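Local coordinates for polyporopepsin (Irpex lacteus, PDB 1WKR), which cleaves peptide bonds as a pepsin-family aspartic endopeptidase of broad specificity with milk-clotting activity, and is held here in complex with the inhibitor pepstatin, at residues L243-A248 against S287-I292; A251-L256 against N270-P275; N37-A42 against G90-D95; S56-V61 against S69-T74; S186-I191 against A208-T213. All coordinates share one frame; numbering follows the deposited sequence.

In the fold
From the N terminus, 37-42 is the first segment met, and contact 3 closes its long loop when the chain returns at 90-95. Contact 4, part of the flap hairpin pairing 56-61 with 69-74, is nested inside that loop; S93 N and V91 N are probably hydrogen-bonded to S69 O and T71 O, so both contacts share one sheet of the N-terminal lobe. The rest lie in the C-terminal lobe. Contact 5 follows in series, pairing 186-191 with the strand that leads to the catalytic D212. Contact 1 then joins 243-248 to 287-292 and encloses contact 2, the two meeting through Y290 O and W274 N. Contacts 1 and 4 lie on opposite sides of the chain's centre, their own centres about 43 Å apart.

Contact 1 of 5, residues L243-A248 against S287-I292; sequences LRLTTA and SSVYLI
R244 and Y290 face each other as an antiparallel non-hydrogen-bonded pair, their side chains crossing obliquely and their flat groups almost perpendicular, the guanidinium and ring planes being 88° apart. The arginine starts with CG anti to its backbone N (chi1 -174°) and stays extended to NE, which carries CG and CD past the CE1 corner of the tyrosine ring, with CD 3.9 Å from Y290 CE1. At the far end R244 NH1 comes 2.8 Å from S288 OG, while S288 CB lies over one face of the guanidinium. Both hydroxyls have other partners: S288 OG is bonded to A286 O, and Y290 OH to S285 N.

The other face of the pairing is apolar. L245 and L291 cross at about a right angle, with L245 CD1 3.7 Å from L291 CD2, and L291 CD1 reaches back to L243 CB at 4.0 Å. Two direct backbone bonds join the weakly paired strands: L291 N donates to L243 O (2.9 Å) and L245 N to V289 O (3.0 Å). Each return bond is replaced by a water: water 2 accepts from V289 N and donates to L245 O, and water 1 links L243 N with L291 O.

This short, water-completed strand pair belongs to the C-terminal lobe, away from the active site. Its leucine face packs on helix 222-232, where L243 touches F225, Y228 and K229 and L291 touches Y228. R244 is backbone-bonded to V235, and the Y290 backbone to W274 of the loop before its strand.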
# COMPACT_ATOMS: atom_id res chain seq x y z
N LEU A 243 -17.62 8.95 -3.10
CA LEU A 243 -18.64 9.18 -4.14
C LEU A 243 -19.72 8.14 -4.01
O LEU A 243 -19.46 7.02 -3.57
CB LEU A 243 -17.99 9.04 -5.48
CG LEU A 243 -17.06 10.16 -5.91
CD1 LEU A 243 -16.34 9.81 -7.23
CD2 LEU A 243 -17.76 11.51 -6.03
N ARG A 244 -20.94 8.47 -4.39
CA ARG A 244 -22.06 7.55 -4.37
C ARG A 244 -22.71 7.50 -5.76
O ARG A 244 -22.81 8.48 -6.45
CB ARG A 244 -23.11 7.94 -3.34
CG ARG A 244 -24.26 6.97 -3.14
CD ARG A 244 -25.40 7.41 -2.08
NE ARG A 244 -26.65 6.50 -2.26
CZ ARG A 244 -27.14 5.71 -1.36
NH1 ARG A 244 -26.72 5.64 -0.06
NH2 ARG A 244 -28.06 4.83 -1.73
N LEU A 245 -23.17 6.28 -6.11
CA LEU A 245 -23.95 6.05 -7.32
C LEU A 245 -25.37 5.55 -6.89
O LEU A 245 -25.52 4.86 -5.96
CB LEU A 245 -23.32 4.90 -8.17
CG LEU A 245 -21.93 5.19 -8.72
CD1 LEU A 245 -21.50 3.99 -9.58
CD2 LEU A 245 -21.95 6.47 -9.56
N THR A 246 -26.32 5.92 -7.77
CA THR A 246 -27.64 5.27 -7.68
C THR A 246 -27.57 3.84 -8.20
O THR A 246 -26.60 3.40 -8.82
CB THR A 246 -28.66 6.02 -8.56
OG1 THR A 246 -28.26 5.93 -9.93
CG2 THR A 246 -28.79 7.51 -8.14
N THR A 247 -28.66 3.11 -7.98
CA THR A 247 -28.78 1.76 -8.51
C THR A 247 -28.59 1.75 -10.03
O THR A 247 -27.80 0.92 -10.56
CB THR A 247 -30.24 1.25 -8.16
OG1 THR A 247 -30.22 1.04 -6.76
CG2 THR A 247 -30.54 -0.09 -8.83
N ALA A 248 -29.22 2.62 -10.75
CA ALA A 248 -29.07 2.65 -12.17
C ALA A 248 -27.68 2.98 -12.60
O ALA A 248 -27.10 2.47 -13.55
CB ALA A 248 -30.07 3.67 -12.80
N SER A 287 -27.35 -1.36 1.22
CA SER A 287 -27.98 -1.42 -0.12
C SER A 287 -27.65 -0.08 -0.83
O SER A 287 -28.60 0.55 -1.43
CB SER A 287 -29.48 -1.62 -0.07
OG SER A 287 -29.73 -2.89 0.55
N SER A 288 -26.52 0.41 -0.66
CA SER A 288 -26.01 1.68 -1.26
C SER A 288 -24.63 1.44 -1.88
O SER A 288 -23.90 0.58 -1.41
CB SER A 288 -25.78 2.73 -0.17
OG SER A 288 -27.02 2.89 0.61
N VAL A 289 -24.36 2.16 -2.97
CA VAL A 289 -23.09 1.98 -3.71
C VAL A 289 -22.16 3.20 -3.49
O VAL A 289 -22.49 4.31 -3.92
CB VAL A 289 -23.38 1.85 -5.20
CG1 VAL A 289 -22.05 1.72 -5.97
CG2 VAL A 289 -24.21 0.58 -5.43
N TYR A 290 -21.00 2.95 -2.87
CA TYR A 290 -20.00 3.99 -2.65
C TYR A 290 -18.74 3.59 -3.40
O TYR A 290 -18.37 2.40 -3.48
CB TYR A 290 -19.65 4.16 -1.13
CG TYR A 290 -20.90 4.45 -0.34
CD1 TYR A 290 -21.48 5.67 -0.34
CD2 TYR A 290 -21.47 3.45 0.43
CE1 TYR A 290 -22.70 5.97 0.41
CE2 TYR A 290 -22.63 3.72 1.22
CZ TYR A 290 -23.12 4.94 1.14
OH TYR A 290 -24.34 5.15 1.93
N LEU A 291 -18.04 4.54 -3.98
CA LEU A 291 -16.89 4.30 -4.85
C LEU A 291 -15.60 4.45 -4.13
O LEU A 291 -15.44 5.31 -3.23
CB LEU A 291 -16.93 5.17 -6.07
CG LEU A 291 -18.24 5.17 -6.88
CD1 LEU A 291 -18.11 6.02 -8.12
CD2 LEU A 291 -18.65 3.73 -7.20
N ILE A 292 -14.60 3.66 -4.54
CA ILE A 292 -13.26 3.71 -3.93
C ILE A 292 -12.26 4.48 -4.76
O ILE A 292 -11.10 4.55 -4.37
CB ILE A 292 -12.76 2.32 -3.46
CG1 ILE A 292 -12.76 1.24 -4.58
CG2 ILE A 292 -13.61 1.85 -2.29
CD1 ILE A 292 -11.83 1.56 -5.73
O HOH W 1 -14.85 7.98 -3.67
O HOH W 2 -26.87 3.22 -4.24
O HOH W 3 -28.11 0.83 -4.68

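Contact 2 of 5, residues A251-L256 against N270-P275; sequences ANLQSL and NAQIWP
Q272 NE2 donates a hydrogen bond to Q254 O at 2.9 Å, with an N-H...O angle of 160°, and is also bonded to L267 O, so two backbone carbonyls grip one amide nitrogen. Q254 O lies only 13° out of the Q272 amide plane, evidence that the amide is turned to present its N-H to this carbonyl. The side chain gets there by running extended beyond CG (chi2 170°), straight across from its backbone to the other segment. The opposite end of the amide, Q272 OE1, is hydrogen-bonded to Y228 OH of helix 222-232.

This glutamine closes a 3-10 turn, residues 270-272, that follows the hairpin of strands 256-260 and 263-267, and its amide thereby ties that turn to the irregular chain entering the hairpin. Two leucines flank the polar group. L256 CD1 lies 3.7 Å from Q272 OE1, and L253 CD1 lies 3.8 Å from the same oxygen, each leucine crossing the glutamine at a slant. L253 CD2 further approaches I273 CG2 at 4.4 Å, a looser apolar touch. On the side of 251-256, Q254 NE2 folds back to N252 O at 2.9 Å, approaching from above the carbonyl plane.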
# COMPACT_ATOMS: atom_id res chain seq x y z
N ALA A 251 -25.51 0.02 -12.24
CA ALA A 251 -25.76 -0.94 -13.33
C ALA A 251 -25.05 -0.55 -14.61
O ALA A 251 -24.60 -1.38 -15.38
CB ALA A 251 -27.24 -1.07 -13.56
N ASN A 252 -24.91 0.76 -14.86
CA ASN A 252 -24.24 1.32 -16.02
C ASN A 252 -22.79 1.61 -15.85
O ASN A 252 -22.11 2.10 -16.78
CB ASN A 252 -24.99 2.60 -16.46
CG ASN A 252 -26.30 2.27 -17.11
OD1 ASN A 252 -26.37 1.48 -18.05
ND2 ASN A 252 -27.34 2.81 -16.54
N LEU A 253 -22.22 1.34 -14.68
CA LEU A 253 -20.79 1.63 -14.41
C LEU A 253 -19.90 0.78 -15.28
O LEU A 253 -20.05 -0.44 -15.31
CB LEU A 253 -20.51 1.41 -12.93
CG LEU A 253 -19.08 1.78 -12.45
CD1 LEU A 253 -18.74 3.23 -12.65
CD2 LEU A 253 -18.89 1.39 -10.98
N GLN A 254 -19.00 1.42 -16.00
CA GLN A 254 -18.02 0.71 -16.86
C GLN A 254 -16.70 0.50 -16.11
O GLN A 254 -16.44 1.13 -15.08
CB GLN A 254 -17.78 1.54 -18.13
CG GLN A 254 -18.97 2.16 -18.88
CD GLN A 254 -19.58 1.01 -19.42
OE1 GLN A 254 -19.17 0.33 -20.46
NE2 GLN A 254 -20.79 0.72 -18.99
N SER A 255 -15.86 -0.38 -16.68
CA SER A 255 -14.51 -0.58 -16.15
C SER A 255 -13.64 0.62 -16.32
O SER A 255 -13.81 1.42 -17.27
CB SER A 255 -13.84 -1.77 -16.80
OG SER A 255 -14.58 -2.96 -16.47
N LEU A 256 -12.68 0.77 -15.43
CA LEU A 256 -11.52 1.61 -15.65
C LEU A 256 -10.39 0.77 -16.21
O LEU A 256 -10.12 -0.35 -15.71
CB LEU A 256 -11.03 2.26 -14.37
CG LEU A 256 -11.88 3.35 -13.82
CD1 LEU A 256 -11.53 3.72 -12.36
CD2 LEU A 256 -11.81 4.63 -14.69
N ASN A 270 -17.39 -3.71 -10.23
CA ASN A 270 -17.49 -4.16 -8.86
C ASN A 270 -16.22 -3.78 -8.05
O ASN A 270 -16.29 -3.49 -6.84
CB ASN A 270 -17.71 -5.67 -8.78
CG ASN A 270 -18.05 -6.11 -7.37
OD1 ASN A 270 -17.24 -6.69 -6.66
ND2 ASN A 270 -19.33 -5.89 -6.99
N ALA A 271 -15.06 -3.83 -8.74
CA ALA A 271 -13.80 -3.46 -8.07
C ALA A 271 -13.77 -1.99 -7.71
O ALA A 271 -12.93 -1.58 -6.88
CB ALA A 271 -12.64 -3.75 -9.02
N GLN A 272 -14.60 -1.15 -8.33
CA GLN A 272 -14.63 0.30 -8.06
C GLN A 272 -15.47 0.67 -6.88
O GLN A 272 -15.53 1.86 -6.55
CB GLN A 272 -15.13 1.04 -9.30
CG GLN A 272 -14.07 1.09 -10.43
CD GLN A 272 -14.68 1.62 -11.71
OE1 GLN A 272 -15.11 2.78 -11.78
NE2 GLN A 272 -14.77 0.79 -12.71
N ILE A 273 -16.13 -0.30 -6.23
CA ILE A 273 -17.05 0.02 -5.11
C ILE A 273 -16.54 -0.57 -3.82
O ILE A 273 -15.84 -1.59 -3.79
CB ILE A 273 -18.53 -0.38 -5.42
CG1 ILE A 273 -18.79 -1.87 -5.17
CG2 ILE A 273 -18.89 0.09 -6.82
CD1 ILE A 273 -20.24 -2.27 -5.36
N TRP A 274 -16.92 0.09 -2.69
CA TRP A 274 -16.65 -0.41 -1.36
C TRP A 274 -17.48 -1.68 -1.10
O TRP A 274 -18.64 -1.72 -1.61
CB TRP A 274 -16.97 0.69 -0.34
CG TRP A 274 -16.70 0.35 1.08
CD1 TRP A 274 -17.51 -0.23 1.96
CD2 TRP A 274 -15.43 0.53 1.76
NE1 TRP A 274 -16.87 -0.45 3.18
CE2 TRP A 274 -15.60 0.00 3.05
CE3 TRP A 274 -14.18 1.02 1.40
CZ2 TRP A 274 -14.54 -0.03 4.04
CZ3 TRP A 274 -13.15 1.08 2.35
CH2 TRP A 274 -13.31 0.50 3.62
N PRO A 275 -17.00 -2.67 -0.41
CA PRO A 275 -17.82 -3.88 -0.14
C PRO A 275 -19.11 -3.51 0.58
O PRO A 275 -19.10 -3.03 1.73
CB PRO A 275 -16.90 -4.74 0.73
CG PRO A 275 -15.82 -3.84 1.27
CD PRO A 275 -15.64 -2.81 0.16

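Contact 3 of 5, residues N37-A42 against G90-D95; sequences NTWLGA and GVASRD. With SO4 (sulfate ion), chain F; SO4 (sulfate ion), chain D.
W39 and D95 both hold CG between the backbone N and the carbonyl carbon (chi1 66° and 63°): the first torsion brings the indole alongside A92 and D95, the second directs the carboxylate to A42. W39 CH2 lies 4.0 Å from D95 CB, the two side chains crossing at about a right angle, while W39 CZ3 rests 3.7 Å from A92 CB. F68 stacks on the same indole and F98 meets it edge-to-face. On the other face of the sheet, L40 and V91 run side by side and point the same way.

Underneath is a parallel pairing. G90 N donates to T38 O, and G90 O accepts from L40 N; A92 N then bonds to L40 O at 2.9 Å. A CB on G90 would come within 3.2 Å of W39 CB, so glycine allows the close approach. Beyond A92 the chain turns a corner, and S93 and R94 both face S69 in a classic beta bulge.

The bulge carries D95 round to A42, where D95 OD2 is 3.6 Å from A42 CB. Water 6 lies 2.7 Å from D95 OD2 and also reaches A42 O; water 5 is within hydrogen-bonding distance of D95 OD1 and G41 O. An alanine in place of D95 would keep the CB touching W39 but would probably leave these waters without their carboxylate acceptors and open a gap beside A42. D95 N also donates to O4 of the chain F sulfate, probably from the crystallisation liquor. One end of this N-terminal-lobe contact is thus polar and water-bound, the other a buried indole about 7 Å from the side chain of active-site D32.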
# COMPACT_ATOMS: atom_id res chain seq x y z
N ASN A 37 9.98 3.47 6.73
CA ASN A 37 10.42 3.34 8.12
C ASN A 37 9.56 2.31 8.78
O ASN A 37 8.31 2.38 8.75
CB ASN A 37 10.22 4.68 8.86
CG ASN A 37 11.18 5.74 8.42
OD1 ASN A 37 11.14 6.23 7.28
ND2 ASN A 37 12.17 6.11 9.28
N THR A 38 10.19 1.27 9.35
CA THR A 38 9.48 0.27 10.17
C THR A 38 9.45 0.75 11.59
O THR A 38 10.53 1.08 12.12
CB THR A 38 10.12 -1.10 10.01
OG1 THR A 38 9.85 -1.57 8.68
CG2 THR A 38 9.54 -2.11 10.99
N TRP A 39 8.28 0.88 12.19
CA TRP A 39 8.18 1.41 13.56
C TRP A 39 7.02 0.81 14.25
O TRP A 39 6.05 0.30 13.66
CB TRP A 39 8.08 2.95 13.50
CG TRP A 39 6.82 3.49 12.86
CD1 TRP A 39 6.62 3.82 11.56
CD2 TRP A 39 5.59 3.82 13.56
NE1 TRP A 39 5.35 4.33 11.37
CE2 TRP A 39 4.71 4.38 12.60
CE3 TRP A 39 5.19 3.74 14.89
CZ2 TRP A 39 3.43 4.80 12.91
CZ3 TRP A 39 3.91 4.17 15.21
CH2 TRP A 39 3.03 4.73 14.24
N LEU A 40 7.08 0.92 15.58
CA LEU A 40 6.03 0.40 16.46
C LEU A 40 5.84 1.40 17.63
O LEU A 40 6.59 2.37 17.77
CB LEU A 40 6.37 -1.03 16.96
CG LEU A 40 7.69 -1.18 17.70
CD1 LEU A 40 7.59 -0.79 19.22
CD2 LEU A 40 8.13 -2.64 17.60
N GLY A 41 4.83 1.15 18.44
CA GLY A 41 4.58 2.00 19.63
C GLY A 41 3.27 2.68 19.53
O GLY A 41 2.93 3.47 20.48
N ALA A 42 2.47 2.54 18.48
CA ALA A 42 1.13 3.15 18.43
C ALA A 42 0.16 2.48 19.30
O ALA A 42 -0.99 3.04 19.55
CB ALA A 42 0.60 3.18 16.96
N GLY A 90 11.90 2.39 14.28
CA GLY A 90 11.42 3.49 15.11
C GLY A 90 10.49 3.01 16.20
O GLY A 90 9.79 2.02 16.09
N VAL A 91 10.53 3.77 17.31
CA VAL A 91 9.65 3.52 18.46
C VAL A 91 8.97 4.86 18.79
O VAL A 91 9.64 5.80 19.19
CB VAL A 91 10.43 2.95 19.65
CG1 VAL A 91 9.49 2.82 20.85
CG2 VAL A 91 10.97 1.57 19.26
N ALA A 92 7.68 4.89 18.56
CA ALA A 92 6.97 6.20 18.62
C ALA A 92 6.71 6.62 20.06
O ALA A 92 6.21 5.79 20.88
CB ALA A 92 5.60 6.05 17.89
N SER A 93 6.98 7.88 20.32
CA SER A 93 6.44 8.59 21.58
C SER A 93 5.28 9.46 21.21
O SER A 93 4.56 9.87 22.11
CB SER A 93 7.53 9.36 22.22
OG SER A 93 8.08 10.31 21.38
N ARG A 94 5.13 9.80 19.93
CA ARG A 94 3.95 10.55 19.43
C ARG A 94 3.44 9.80 18.19
O ARG A 94 4.25 9.46 17.37
CB ARG A 94 4.35 12.04 19.04
CG ARG A 94 4.86 12.93 20.22
CD ARG A 94 3.88 12.99 21.35
NE ARG A 94 4.42 13.67 22.54
CZ ARG A 94 4.25 12.99 23.83
NH1 ARG A 94 3.29 11.90 24.02
NH2 ARG A 94 4.87 13.38 24.90
N ASP A 95 2.12 9.69 18.03
CA ASP A 95 1.60 9.17 16.72
C ASP A 95 0.15 9.62 16.55
O ASP A 95 -0.61 9.77 17.55
CB ASP A 95 1.70 7.62 16.63
CG ASP A 95 0.88 6.97 17.66
OD1 ASP A 95 1.29 6.72 18.77
OD2 ASP A 95 -0.34 6.62 17.33
S SO4 F . 0.12 11.40 20.89
O1 SO4 F . -1.45 11.19 20.91
O2 SO4 F . 0.67 12.16 19.89
O3 SO4 F . 0.53 11.94 22.27
O4 SO4 F . 0.69 9.95 20.70
S SO4 D . 11.35 10.24 22.58
O1 SO4 D . 11.27 9.58 24.11
O2 SO4 D . 11.27 9.04 21.68
O3 SO4 D . 10.19 11.05 22.42
O4 SO4 D . 12.55 10.94 22.37
O HOH W 4 4.90 3.91 22.67
O HOH W 5 0.74 5.23 21.52
O HOH W 6 -1.84 5.45 19.19

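Contact 4 of 5, residues S56-V61 against S69-T74; sequences SDKVSV and SGTEYT. With SO4 (sulfate ion), chain D.
Strands 57-62 and 67-79 form a beta hairpin, and this contact is part of its antiparallel ladder. V59 and G70 are the hydrogen-bonded pair: G70 N donates to V59 O at 2.8 Å, and V59 N returns a bond to G70 O. Two residues on, E72 N donates to D57 O at 3.0 Å. The short segment axes stand at 127°, well away from straight antiparallel. The side chains of the K58-T71 pair diverge.

K58 nevertheless returns to its neighbour by bending at chi2 (-55°), which swings the chain over G70 O and lets NZ donate a hydrogen bond to T71 OG1 at 3.0 Å. A sulfate, probably from the crystallisation liquor, bridges the same two groups: its O4 is 2.6 Å from K58 NZ and its O2 is 2.7 Å from T71 OG1. S93 OG also contacts this ion.

The hairpin is the flap of the pepsin-like fold, which lies over the active-site cleft; V61 packs on an apolar side chain of the bound peptide. The face bearing V59 and E72 turns inward on L117. There the E72 chain bends so that OE1 lies 3.4 Å from V59 CB, touching the valine beside both its methyl groups. E72 OE2 bonds to S88 OG, and the D57 carboxylate is hydrogen-bonded to H120.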
# COMPACT_ATOMS: atom_id res chain seq x y z
N SER A 56 21.97 6.75 18.10
CA SER A 56 22.13 8.17 18.47
C SER A 56 21.04 9.07 17.94
O SER A 56 21.02 10.27 18.14
CB SER A 56 23.40 8.64 17.80
OG SER A 56 23.40 8.58 16.45
N ASP A 57 19.99 8.48 17.29
CA ASP A 57 19.00 9.29 16.53
C ASP A 57 17.62 9.21 17.07
O ASP A 57 17.11 8.18 17.54
CB ASP A 57 18.95 8.75 15.10
CG ASP A 57 20.23 9.00 14.35
OD1 ASP A 57 20.69 10.20 14.28
OD2 ASP A 57 20.80 8.07 13.78
N LYS A 58 16.93 10.34 16.93
CA LYS A 58 15.44 10.39 16.94
C LYS A 58 14.97 10.20 15.49
O LYS A 58 15.74 10.30 14.56
CB LYS A 58 14.96 11.77 17.46
CG LYS A 58 15.49 12.14 18.89
CD LYS A 58 15.13 11.11 19.80
CE LYS A 58 15.42 11.62 21.37
NZ LYS A 58 15.10 10.56 22.29
N VAL A 59 13.65 9.93 15.39
CA VAL A 59 13.07 9.62 14.08
C VAL A 59 11.70 10.28 14.00
O VAL A 59 11.00 10.43 15.00
CB VAL A 59 13.00 8.06 13.84
CG1 VAL A 59 12.11 7.39 14.87
CG2 VAL A 59 12.53 7.76 12.43
N SER A 60 11.35 10.72 12.79
CA SER A 60 10.05 11.41 12.53
C SER A 60 9.69 11.14 11.06
O SER A 60 10.50 11.29 10.20
CB SER A 60 10.34 12.99 12.71
OG SER A 60 9.21 13.68 12.47
N VAL A 61 8.38 10.82 10.93
CA VAL A 61 7.81 10.65 9.58
C VAL A 61 6.45 11.36 9.53
O VAL A 61 5.62 11.15 10.39
CB VAL A 61 7.68 9.16 9.13
CG1 VAL A 61 7.13 9.07 7.72
CG2 VAL A 61 9.07 8.44 9.29
N SER A 69 6.56 10.34 15.64
CA SER A 69 7.96 10.67 15.96
C SER A 69 8.32 9.86 17.21
O SER A 69 7.52 9.53 18.04
CB SER A 69 8.17 12.18 16.12
OG SER A 69 7.34 12.65 17.07
N GLY A 70 9.64 9.70 17.34
CA GLY A 70 10.17 8.93 18.50
C GLY A 70 11.66 8.79 18.41
O GLY A 70 12.39 9.66 18.00
N THR A 71 12.08 7.58 18.80
CA THR A 71 13.55 7.28 18.92
C THR A 71 13.81 6.01 18.07
O THR A 71 12.97 5.11 18.04
CB THR A 71 13.85 6.96 20.38
OG1 THR A 71 13.74 8.22 21.10
CG2 THR A 71 15.23 6.45 20.62
N GLU A 72 14.97 6.03 17.41
CA GLU A 72 15.39 4.88 16.57
C GLU A 72 16.17 3.89 17.39
O GLU A 72 17.13 4.31 18.14
CB GLU A 72 16.16 5.38 15.38
CG GLU A 72 16.34 4.38 14.25
CD GLU A 72 15.05 4.16 13.46
OE1 GLU A 72 14.05 4.86 13.59
OE2 GLU A 72 15.08 3.22 12.54
N TYR A 73 15.94 2.63 17.25
CA TYR A 73 16.64 1.50 17.89
C TYR A 73 17.07 0.54 16.83
O TYR A 73 16.57 0.57 15.72
CB TYR A 73 15.69 0.79 18.84
CG TYR A 73 15.29 1.55 20.07
CD1 TYR A 73 14.29 2.48 20.03
CD2 TYR A 73 15.98 1.37 21.29
CE1 TYR A 73 13.90 3.20 21.17
CE2 TYR A 73 15.60 2.10 22.45
CZ TYR A 73 14.57 2.98 22.33
OH TYR A 73 14.25 3.70 23.48
N THR A 74 17.95 -0.43 17.17
CA THR A 74 18.08 -1.65 16.41
C THR A 74 17.54 -2.80 17.21
O THR A 74 17.60 -2.80 18.48
CB THR A 74 19.45 -1.89 15.86
OG1 THR A 74 20.37 -2.03 17.00
CG2 THR A 74 19.98 -0.79 15.01
S SO4 D . 11.35 10.24 22.58
O1 SO4 D . 11.27 9.58 24.11
O2 SO4 D . 11.27 9.04 21.68
O3 SO4 D . 10.19 11.05 22.42
O4 SO4 D . 12.55 10.94 22.37

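Contact 5 of 5, residues S186-I191 against A208-T213; sequences SAYWGI and AGIVDT
A208 begins the strand that delivers the catalytic aspartate D212 of this pepsin-type bilobal fold, and its CA-H points at I191 O. Next in sequence, G209 forms the hydrogen-bonded antiparallel pair with I191: G209 N donates to I191 O at 3.0 Å, and I191 N donates to G209 O at 2.9 Å.

I210 then turns its CG2 to Y188, 3.6 Å from Y188 CB, while its CD1 lies 4.0 Å from Y188 CD2, so the isoleucine lies obliquely against the base of the ring. With CG anti to the carbonyl carbon (chi1 -56°), the tyrosine extends on to the bound peptide, whose backbone its OH contacts by a hydrogen bond. A serine at Y188 would probably lose that bond to the inhibitor and leave I210 without its aromatic cover.

V211 N bonds to W189 O at 3.0 Å, W189 being the centre of an inverse gamma turn. V211 CG2 packs 3.9 Å from I191 CD1, and water 7 accepts from W189 N while donating to V211 O at 2.9 Å. D212 follows, its OD2 hydrogen-bonded to the bound peptide and its OD1 close to that of D32, the other catalytic aspartate. T213 makes its half of the fireman's grip between the two Asp-Thr-Gly loops: its OG1 is hydrogen-bonded to V31 O and T33 N, while T33 OG1 bonds V211 O.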
# COMPACT_ATOMS: atom_id res chain seq x y z
N SER A 186 9.27 8.98 -8.46
CA SER A 186 10.46 8.15 -8.54
C SER A 186 11.05 7.78 -7.18
O SER A 186 11.84 6.79 -7.15
CB SER A 186 11.51 8.84 -9.39
OG SER A 186 11.88 10.08 -8.73
N ALA A 187 10.73 8.48 -6.13
CA ALA A 187 11.26 8.15 -4.79
C ALA A 187 10.52 6.99 -4.19
O ALA A 187 10.97 6.39 -3.20
CB ALA A 187 11.14 9.40 -3.90
N TYR A 188 9.28 6.70 -4.66
CA TYR A 188 8.40 5.64 -4.15
C TYR A 188 8.46 4.50 -5.10
O TYR A 188 9.34 4.39 -5.98
CB TYR A 188 6.98 6.25 -4.02
CG TYR A 188 6.84 7.47 -3.17
CD1 TYR A 188 7.21 8.76 -3.73
CD2 TYR A 188 6.43 7.43 -1.85
CE1 TYR A 188 7.14 9.89 -2.92
CE2 TYR A 188 6.41 8.59 -1.06
CZ TYR A 188 6.73 9.79 -1.63
OH TYR A 188 6.72 10.95 -0.85
N TRP A 189 7.49 3.56 -4.99
CA TRP A 189 7.30 2.54 -6.04
C TRP A 189 6.49 3.21 -7.12
O TRP A 189 5.26 3.05 -7.24
CB TRP A 189 6.60 1.29 -5.46
CG TRP A 189 7.59 0.54 -4.58
CD1 TRP A 189 7.64 0.54 -3.21
CD2 TRP A 189 8.69 -0.25 -5.01
NE1 TRP A 189 8.71 -0.24 -2.76
CE2 TRP A 189 9.37 -0.71 -3.87
CE3 TRP A 189 9.15 -0.63 -6.28
CZ2 TRP A 189 10.48 -1.52 -3.95
CZ3 TRP A 189 10.24 -1.46 -6.35
CH2 TRP A 189 10.90 -1.90 -5.22
N GLY A 190 7.20 4.07 -7.89
CA GLY A 190 6.55 4.99 -8.87
C GLY A 190 6.59 4.42 -10.24
O GLY A 190 7.61 3.86 -10.68
N ILE A 191 5.47 4.55 -10.94
CA ILE A 191 5.35 4.06 -12.30
C ILE A 191 4.66 5.13 -13.16
O ILE A 191 4.06 6.06 -12.64
CB ILE A 191 4.53 2.73 -12.38
CG1 ILE A 191 3.07 2.95 -11.95
CG2 ILE A 191 5.18 1.65 -11.48
CD1 ILE A 191 2.18 1.75 -12.17
N ALA A 208 2.98 10.12 -14.16
CA ALA A 208 3.64 9.41 -13.08
C ALA A 208 2.79 9.39 -11.82
O ALA A 208 2.07 10.36 -11.53
CB ALA A 208 5.01 10.08 -12.77
N GLY A 209 2.96 8.33 -11.02
CA GLY A 209 2.26 8.15 -9.74
C GLY A 209 2.82 6.95 -9.04
O GLY A 209 3.89 6.44 -9.45
N ILE A 210 2.19 6.50 -7.98
CA ILE A 210 2.77 5.44 -7.17
C ILE A 210 1.82 4.32 -6.88
O ILE A 210 0.60 4.46 -7.02
CB ILE A 210 3.37 6.00 -5.84
CG1 ILE A 210 2.27 6.38 -4.84
CG2 ILE A 210 4.29 7.20 -6.14
CD1 ILE A 210 2.79 6.76 -3.44
N VAL A 211 2.38 3.18 -6.50
CA VAL A 211 1.62 1.97 -6.09
C VAL A 211 1.84 1.82 -4.62
O VAL A 211 3.00 1.63 -4.16
CB VAL A 211 2.10 0.76 -6.90
CG1 VAL A 211 1.29 -0.47 -6.47
CG2 VAL A 211 1.98 0.99 -8.40
N ASP A 212 0.78 1.90 -3.84
CA ASP A 212 0.91 2.07 -2.39
C ASP A 212 -0.12 1.19 -1.67
O ASP A 212 -1.30 1.52 -1.60
CB ASP A 212 0.73 3.54 -2.02
CG ASP A 212 0.98 3.78 -0.59
OD1 ASP A 212 1.38 2.87 0.17
OD2 ASP A 212 0.78 4.98 -0.11
N THR A 213 0.36 0.13 -1.03
CA THR A 213 -0.48 -0.72 -0.20
C THR A 213 -1.11 0.02 0.97
O THR A 213 -2.11 -0.45 1.50
CB THR A 213 0.32 -1.92 0.35
OG1 THR A 213 1.44 -1.43 1.11
CG2 THR A 213 0.86 -2.85 -0.77
O HOH W 7 5.04 3.49 -3.24